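Local structure of putative alpha-N-acetylgalactosaminidase (Bacillus halodurans C-125, 3CC1) at residues A[395-400]-A[405-410]; A[124-129]-A[135-140]; A[280-285]-A[289-294]. The protein probably hydrolyses terminal alpha-linked N-acetylgalactosamine residues from glycoconjugates, as a glycoside hydrolase with a TIM barrel and a C-terminal beta sandwich. All blocks are in the same frame, centred on the assembly; numbering follows the deposited sequence. Where two conformers were deposited one is given.

Interaction 1 of 3, residues A[395-400]-A[405-410]; sequences VQLFNV and FLQSLA
F405 turns the edge of its ring toward one face of F398, a T-shaped pair with ring planes 67° apart. F405 CD1 stands 3.9 Å above the F398 plane, displaced toward the rim, while F398 CD2 comes to 3.7 Å from F405 CA. In F405, CG lies anti to the backbone N (chi1 178°), which folds the ring back over its own strand, with Q407 N above the centre of one face. This aromatic side is the looser one: F405 and S408 are exposed, F398 is only partly covered, and the F398 side chain also lines a site holding a polyethylene glycol molecule, probably from the crystallisation liquor. The other face is packed tightly. V395, L397 and L409 are buried there, V395 and L409 lying side by side with CG2 of V395 4.1 Å from CB of L409. L397 CD1 reaches across to L409 CB at 4.2 Å, and F415 of strand 415-419 and L429 of strand 424-431 close over this apolar cluster. Backbone bonds tie the strands together: V395 and L409 exchange a reciprocal pair, the straighter one, from V395 N to L409 O, at 167°. Farther along, L397 N donates to Q407 O at 2.7 Å, and L397 O accepts from L406 N at 2.8 Å. L406 and Q407 thus both stand opposite L397, and L406 CD1 lies 3.8 Å from N399 N. At its polar end Q407 NE2 bonds S408 O of its own strand. The whole is an antiparallel beta hairpin with a classic beta bulge, forming one edge of the six-stranded sheet in the C-terminal beta-sandwich domain.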
# COMPACT_ATOMS: atom_id res chain seq x y z
N VAL A 395 16.80 27.53 19.66
CA VAL A 395 15.60 27.45 20.47
C VAL A 395 15.85 26.63 21.71
O VAL A 395 16.83 25.89 21.80
CB VAL A 395 14.38 26.79 19.69
CG1 VAL A 395 14.04 27.57 18.44
CG2 VAL A 395 14.64 25.28 19.38
N GLN A 396 14.97 26.84 22.70
CA GLN A 396 14.82 26.00 23.91
C GLN A 396 13.74 24.94 23.64
O GLN A 396 12.70 25.26 23.06
CB GLN A 396 14.43 26.89 25.13
CG GLN A 396 15.62 27.45 25.99
CD GLN A 396 15.36 28.76 26.74
OE1 GLN A 396 16.22 29.66 26.73
NE2 GLN A 396 14.22 28.88 27.41
N LEU A 397 13.97 23.68 24.00
CA LEU A 397 12.98 22.62 23.79
C LEU A 397 12.40 22.17 25.11
O LEU A 397 13.15 21.88 26.05
CB LEU A 397 13.55 21.39 23.07
CG LEU A 397 14.19 21.50 21.69
CD1 LEU A 397 14.61 20.12 21.19
CD2 LEU A 397 13.21 22.14 20.72
N PHE A 398 11.07 22.10 25.16
CA PHE A 398 10.34 21.64 26.36
C PHE A 398 9.42 20.50 26.00
O PHE A 398 8.88 20.44 24.89
CB PHE A 398 9.47 22.74 26.97
CG PHE A 398 10.24 23.93 27.42
CD1 PHE A 398 10.61 24.93 26.51
CD2 PHE A 398 10.58 24.07 28.73
CE1 PHE A 398 11.31 26.04 26.93
CE2 PHE A 398 11.31 25.21 29.15
CZ PHE A 398 11.66 26.17 28.24
N ASN A 399 9.30 19.58 26.95
CA ASN A 399 8.34 18.48 26.94
C ASN A 399 7.02 19.02 27.44
O ASN A 399 6.89 19.39 28.59
CB ASN A 399 8.85 17.35 27.85
CG ASN A 399 7.88 16.16 27.93
OD1 ASN A 399 6.68 16.28 27.81
ND2 ASN A 399 8.44 14.99 28.20
N VAL A 400 6.03 19.10 26.56
CA VAL A 400 4.77 19.81 26.91
C VAL A 400 4.00 19.05 28.00
O VAL A 400 3.50 19.64 28.94
CB VAL A 400 3.87 20.07 25.69
CG1 VAL A 400 2.50 20.66 26.15
CG2 VAL A 400 4.58 20.99 24.68
N PHE A 405 12.02 21.21 30.78
CA PHE A 405 13.07 21.58 29.82
C PHE A 405 13.82 20.35 29.40
O PHE A 405 14.17 19.53 30.22
CB PHE A 405 14.04 22.58 30.46
CG PHE A 405 15.18 23.00 29.57
CD1 PHE A 405 14.97 23.81 28.47
CD2 PHE A 405 16.48 22.61 29.88
CE1 PHE A 405 16.03 24.22 27.68
CE2 PHE A 405 17.55 23.01 29.09
CZ PHE A 405 17.31 23.81 27.97
N LEU A 406 14.09 20.26 28.11
CA LEU A 406 14.90 19.19 27.55
C LEU A 406 16.30 19.68 27.26
O LEU A 406 17.26 19.27 27.90
CB LEU A 406 14.25 18.68 26.26
CG LEU A 406 12.90 17.98 26.45
CD1 LEU A 406 12.14 17.85 25.16
CD2 LEU A 406 13.11 16.64 27.07
N GLN A 407 16.41 20.57 26.27
CA GLN A 407 17.71 21.13 25.84
C GLN A 407 17.52 22.26 24.88
O GLN A 407 16.42 22.53 24.41
CB GLN A 407 18.50 20.09 25.08
CG GLN A 407 17.79 19.66 23.81
CD GLN A 407 18.60 18.68 22.95
OE1 GLN A 407 18.55 17.48 23.17
NE2 GLN A 407 19.29 19.20 21.93
N SER A 408 18.63 22.90 24.54
CA SER A 408 18.60 23.90 23.50
C SER A 408 18.93 23.19 22.19
O SER A 408 19.42 22.05 22.21
CB SER A 408 19.57 25.03 23.82
OG SER A 408 20.88 24.61 23.50
N LEU A 409 18.56 23.79 21.06
CA LEU A 409 18.82 23.19 19.77
C LEU A 409 19.12 24.30 18.80
O LEU A 409 18.33 25.23 18.68
CB LEU A 409 17.59 22.37 19.30
CG LEU A 409 17.79 21.63 17.98
CD1 LEU A 409 18.80 20.46 18.17
CD2 LEU A 409 16.39 21.15 17.43
N ALA A 410 20.27 24.19 18.14
CA ALA A 410 20.77 25.17 17.18
C ALA A 410 20.41 24.73 15.77
O ALA A 410 20.19 23.54 15.52
CB ALA A 410 22.32 25.31 17.32

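Interaction 2 of 3, residues A[124-129]-A[135-140]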
# COMPACT_ATOMS: atom_id res chain seq x y z
N TYR A 124 -44.42 5.05 7.20
CA TYR A 124 -45.50 4.08 7.46
C TYR A 124 -46.78 4.78 7.85
O TYR A 124 -47.84 4.49 7.31
CB TYR A 124 -45.10 3.15 8.61
CG TYR A 124 -46.22 2.29 9.19
CD1 TYR A 124 -46.86 1.32 8.43
CD2 TYR A 124 -46.60 2.43 10.52
CE1 TYR A 124 -47.87 0.53 8.99
CE2 TYR A 124 -47.59 1.67 11.07
CZ TYR A 124 -48.22 0.72 10.32
OH TYR A 124 -49.21 -0.03 10.91
N GLU A 125 -46.67 5.73 8.76
CA GLU A 125 -47.84 6.37 9.35
C GLU A 125 -48.33 7.48 8.43
O GLU A 125 -49.39 8.04 8.62
CB GLU A 125 -47.52 6.97 10.72
CG GLU A 125 -47.29 5.92 11.85
CD GLU A 125 -47.02 6.55 13.24
OE1 GLU A 125 -47.35 7.74 13.43
OE2 GLU A 125 -46.44 5.88 14.15
N ASN A 126 -47.53 7.79 7.43
CA ASN A 126 -47.77 8.91 6.54
C ASN A 126 -47.96 10.22 7.29
O ASN A 126 -48.86 11.00 7.01
CB ASN A 126 -48.97 8.65 5.62
CG ASN A 126 -48.96 9.55 4.40
OD1 ASN A 126 -47.90 9.95 3.91
ND2 ASN A 126 -50.13 9.87 3.90
N SER A 127 -47.04 10.47 8.21
CA SER A 127 -47.10 11.65 9.07
C SER A 127 -47.09 12.94 8.25
O SER A 127 -46.30 13.08 7.32
CB SER A 127 -45.92 11.65 10.03
OG SER A 127 -45.88 10.44 10.74
N PRO A 128 -47.98 13.89 8.60
CA PRO A 128 -47.91 15.24 7.99
C PRO A 128 -46.60 15.97 8.31
O PRO A 128 -46.05 15.87 9.40
CB PRO A 128 -49.11 15.97 8.61
CG PRO A 128 -49.34 15.27 9.92
CD PRO A 128 -49.04 13.80 9.62
N VAL A 129 -46.12 16.68 7.31
CA VAL A 129 -44.97 17.53 7.46
C VAL A 129 -45.41 18.91 7.93
O VAL A 129 -46.19 19.61 7.29
CB VAL A 129 -44.11 17.60 6.16
CG1 VAL A 129 -42.96 18.60 6.33
CG2 VAL A 129 -43.60 16.19 5.77
N THR A 135 -46.97 15.08 3.13
CA THR A 135 -46.76 14.05 4.12
C THR A 135 -45.44 13.32 3.91
O THR A 135 -44.79 13.46 2.89
CB THR A 135 -47.82 12.97 4.02
OG1 THR A 135 -47.70 12.31 2.74
CG2 THR A 135 -49.22 13.55 4.18
N ALA A 136 -45.10 12.49 4.90
CA ALA A 136 -43.85 11.78 4.89
C ALA A 136 -43.68 10.96 3.63
O ALA A 136 -42.59 10.91 3.06
CB ALA A 136 -43.71 10.87 6.14
N ARG A 137 -44.74 10.32 3.18
CA ARG A 137 -44.64 9.48 2.00
C ARG A 137 -44.35 10.29 0.76
O ARG A 137 -43.79 9.76 -0.21
CB ARG A 137 -45.91 8.67 1.77
CG ARG A 137 -46.12 7.65 2.85
CD ARG A 137 -47.37 6.81 2.62
NE ARG A 137 -47.49 5.84 3.70
CZ ARG A 137 -48.37 4.87 3.72
NH1 ARG A 137 -49.21 4.73 2.70
NH2 ARG A 137 -48.40 4.02 4.73
N GLU A 138 -44.71 11.56 0.78
CA GLU A 138 -44.55 12.41 -0.39
C GLU A 138 -43.17 13.03 -0.50
O GLU A 138 -42.84 13.61 -1.52
CB GLU A 138 -45.61 13.50 -0.40
CG GLU A 138 -46.99 12.92 -0.54
CD GLU A 138 -48.11 13.96 -0.45
OE1 GLU A 138 -48.16 14.76 0.50
OE2 GLU A 138 -48.97 13.96 -1.34
N ILE A 139 -42.39 12.91 0.57
CA ILE A 139 -41.07 13.50 0.61
C ILE A 139 -39.96 12.48 0.81
O ILE A 139 -38.81 12.81 0.60
CB ILE A 139 -40.94 14.67 1.64
CG1 ILE A 139 -41.03 14.17 3.10
CG2 ILE A 139 -41.99 15.75 1.35
CD1 ILE A 139 -40.36 15.18 4.18
N ALA A 140 -40.28 11.25 1.21
CA ALA A 140 -39.27 10.23 1.49
C ALA A 140 -38.72 9.65 0.20
O ALA A 140 -39.36 9.60 -0.85
CB ALA A 140 -39.81 9.09 2.40
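N126 lays its side-chain amide obliquely across T135 and along the aliphatic chain of R137. Its OD1 takes two hydrogen bonds, a short one of 2.6 Å from T135 OG1 and a longer one of 3.3 Å from R137 N. The second arrives nearly along the C=O direction of N126, at 163°, whereas the hydroxyl comes from the side and out of the carbonyl plane. R137 CG packs 3.1 Å from the same N126 OD1. From there the R137 chain runs extended (chi3 179°), carrying the guanidinium to the end of helix 120-125: NH2 bonds Y124 O at 2.7 Å, tilted from the guanidinium plane, and NE bonds V123 O. Two carbonyls of the last turn are thereby held by one arginine, just where N126 leaves the helix with positive phi in a Schellman motif. The Y124 ring meets F69 of the second subunit edge-to-face. Beyond N126, S127 O accepts from A136 N at 2.8 Å, joining the outgoing backbone to the start of the short, weakly bonded helix 136-139. Beside these polar bonds V129 CG2 and I139 CD1 meet tip to tip at 3.7 Å. Both rest on Y165 of helix 162-175, A136 and I139 lean on I118 of strand 118-119, and A136 also touches A122 of helix 120-125.

Interaction 3 of 3, residues A[280-285]-A[289-294]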
# COMPACT_ATOMS: atom_id res chain seq x y z
N ILE A 280 -15.07 2.83 29.96
CA ILE A 280 -15.83 2.74 28.72
C ILE A 280 -16.44 1.36 28.62
O ILE A 280 -16.10 0.47 29.40
CB ILE A 280 -14.93 3.05 27.46
CG1 ILE A 280 -13.72 2.11 27.38
CG2 ILE A 280 -14.48 4.50 27.46
CD1 ILE A 280 -12.74 2.42 26.22
N GLY A 281 -17.35 1.18 27.66
CA GLY A 281 -17.92 -0.11 27.35
C GLY A 281 -18.93 -0.61 28.36
O GLY A 281 -19.17 -1.81 28.44
N ILE A 282 -19.52 0.31 29.13
CA ILE A 282 -20.43 -0.07 30.23
C ILE A 282 -21.69 -0.73 29.66
O ILE A 282 -22.08 -1.80 30.10
CB ILE A 282 -20.74 1.12 31.16
CG1 ILE A 282 -19.43 1.64 31.76
CG2 ILE A 282 -21.70 0.73 32.30
CD1 ILE A 282 -19.56 2.91 32.55
N ARG A 283 -22.29 -0.10 28.65
CA ARG A 283 -23.36 -0.71 27.88
C ARG A 283 -23.04 -0.38 26.44
O ARG A 283 -23.32 0.69 25.97
CB ARG A 283 -24.74 -0.17 28.28
CG ARG A 283 -25.12 -0.44 29.76
CD ARG A 283 -26.58 -0.12 30.09
NE ARG A 283 -26.96 1.25 29.69
CZ ARG A 283 -26.82 2.34 30.44
NH1 ARG A 283 -26.27 2.25 31.63
NH2 ARG A 283 -27.24 3.52 29.98
N SER A 284 -22.37 -1.31 25.77
CA SER A 284 -21.68 -1.08 24.49
C SER A 284 -21.47 -2.41 23.76
O SER A 284 -20.96 -3.40 24.32
CB SER A 284 -20.33 -0.43 24.71
OG SER A 284 -19.73 -0.06 23.49
N VAL A 285 -21.81 -2.43 22.48
CA VAL A 285 -21.72 -3.65 21.69
C VAL A 285 -20.86 -3.52 20.40
O VAL A 285 -20.75 -4.48 19.64
CB VAL A 285 -23.14 -4.19 21.32
CG1 VAL A 285 -23.88 -4.62 22.60
CG2 VAL A 285 -23.95 -3.15 20.53
N GLY A 289 -14.19 -4.78 23.38
CA GLY A 289 -14.21 -5.41 24.68
C GLY A 289 -15.52 -5.14 25.37
O GLY A 289 -16.46 -4.65 24.75
N GLY A 290 -15.59 -5.50 26.65
CA GLY A 290 -16.76 -5.21 27.45
C GLY A 290 -16.52 -4.06 28.42
O GLY A 290 -15.74 -3.15 28.17
N ASP A 291 -17.24 -4.11 29.53
CA ASP A 291 -17.11 -3.10 30.56
C ASP A 291 -15.67 -3.07 31.03
O ASP A 291 -15.15 -4.05 31.55
CB ASP A 291 -18.09 -3.41 31.68
CG ASP A 291 -18.18 -2.29 32.71
OD1 ASP A 291 -17.24 -1.51 32.86
OD2 ASP A 291 -19.21 -2.19 33.39
N ARG A 292 -15.00 -1.93 30.85
CA ARG A 292 -13.55 -1.89 30.95
C ARG A 292 -12.97 -0.52 31.17
O ARG A 292 -13.63 0.50 30.94
CB ARG A 292 -12.92 -2.47 29.69
CG ARG A 292 -12.99 -1.57 28.45
CD ARG A 292 -12.63 -2.32 27.18
NE ARG A 292 -12.76 -1.50 25.96
CZ ARG A 292 -13.90 -1.31 25.29
NH1 ARG A 292 -15.01 -1.87 25.72
NH2 ARG A 292 -13.93 -0.57 24.20
N TRP A 293 -11.73 -0.53 31.64
CA TRP A 293 -10.82 0.57 31.50
C TRP A 293 -10.24 0.52 30.09
O TRP A 293 -10.06 -0.55 29.51
CB TRP A 293 -9.67 0.48 32.50
CG TRP A 293 -9.07 1.77 32.76
CD1 TRP A 293 -7.84 2.26 32.32
CD2 TRP A 293 -9.65 2.80 33.55
NE1 TRP A 293 -7.65 3.54 32.82
CE2 TRP A 293 -8.75 3.89 33.57
CE3 TRP A 293 -10.84 2.91 34.25
CZ2 TRP A 293 -9.02 5.07 34.26
CZ3 TRP A 293 -11.10 4.08 34.95
CH2 TRP A 293 -10.22 5.14 34.94
N THR A 294 -9.96 1.69 29.53
CA THR A 294 -9.39 1.78 28.20
C THR A 294 -8.25 0.80 27.99
O THR A 294 -7.43 0.61 28.84
CB THR A 294 -8.93 3.20 27.84
OG1 THR A 294 -8.43 3.19 26.50
CG2 THR A 294 -7.86 3.71 28.78
O HOH W 1 -21.38 -3.10 32.50
O HOH W 2 -17.10 -1.30 23.75
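I280 and R292 pair across a short two-stranded antiparallel ribbon, in which strands 279-280 and 292-293 close a long loop of the alpha-galactosidase catalytic region. The backbone bonds come first: I280 N donates to R292 O at 2.9 Å and R292 N to I280 O at 3.0 Å, both nearly linear with the carbonyls. Next to this hydrogen-bonded pair, at G281, a CA-H...O contact of 3.2 Å runs from D291 CA to G281 O. G281 has positive phi, and a side chain there would run into R292 NH1 and G290 O.

Van der Waals packing centres on R292, whose guanidinium lies over I280. With CG set between the backbone N and carbonyl carbon (chi1 75°), the extended R292 chain leaves its strand and crosses I280 obliquely, and chi4 of -85° turns its guanidinium flat against I280. One face carries I280 CG1, 3.9 Å above it, and the opposite face has G289 N over its rim. I280 CD1 also touches T294 CA.

Polar and charged bonds fix the same group in its plane. R292 NH1 donates to G290 O, close to the guanidinium plane, while NH2 forms a salt bridge with D245. Replacing R292 by a leucine would probably leave D245 without its charged partner, G290 O without its donor and I280 without the flat surface it rests on. D291 uses OD1 for H279, and its OD2 is linked to I282 O by a water that donates to both. I282 also touches Y22 of helix 19-22. A second water joins the two sides, bonding S284 OG and accepting from R292 NH1 at 2.9 Å.

Overall arrangement
The three contacts follow one another along the chain without touching and hold no element in common. Interactions 1 and 2 sit on opposite sides of the chain's centre, their centres about 63 Å apart, whereas interaction 3 lies nearer the middle, about 18 Å from that centre. All are partly buried. Interaction 1 is a strand pair of the C-terminal sandwich, apolar on its inner face and aromatic on its outer one. Interaction 2 joins two helix ends at the periphery through a mix of side-chain and backbone hydrogen bonds beside a small apolar pair. Interaction 3 combines a two-bond strand pair with one multiply bonded arginine and bridging waters, and belongs to the catalytic region rather than the sandwich.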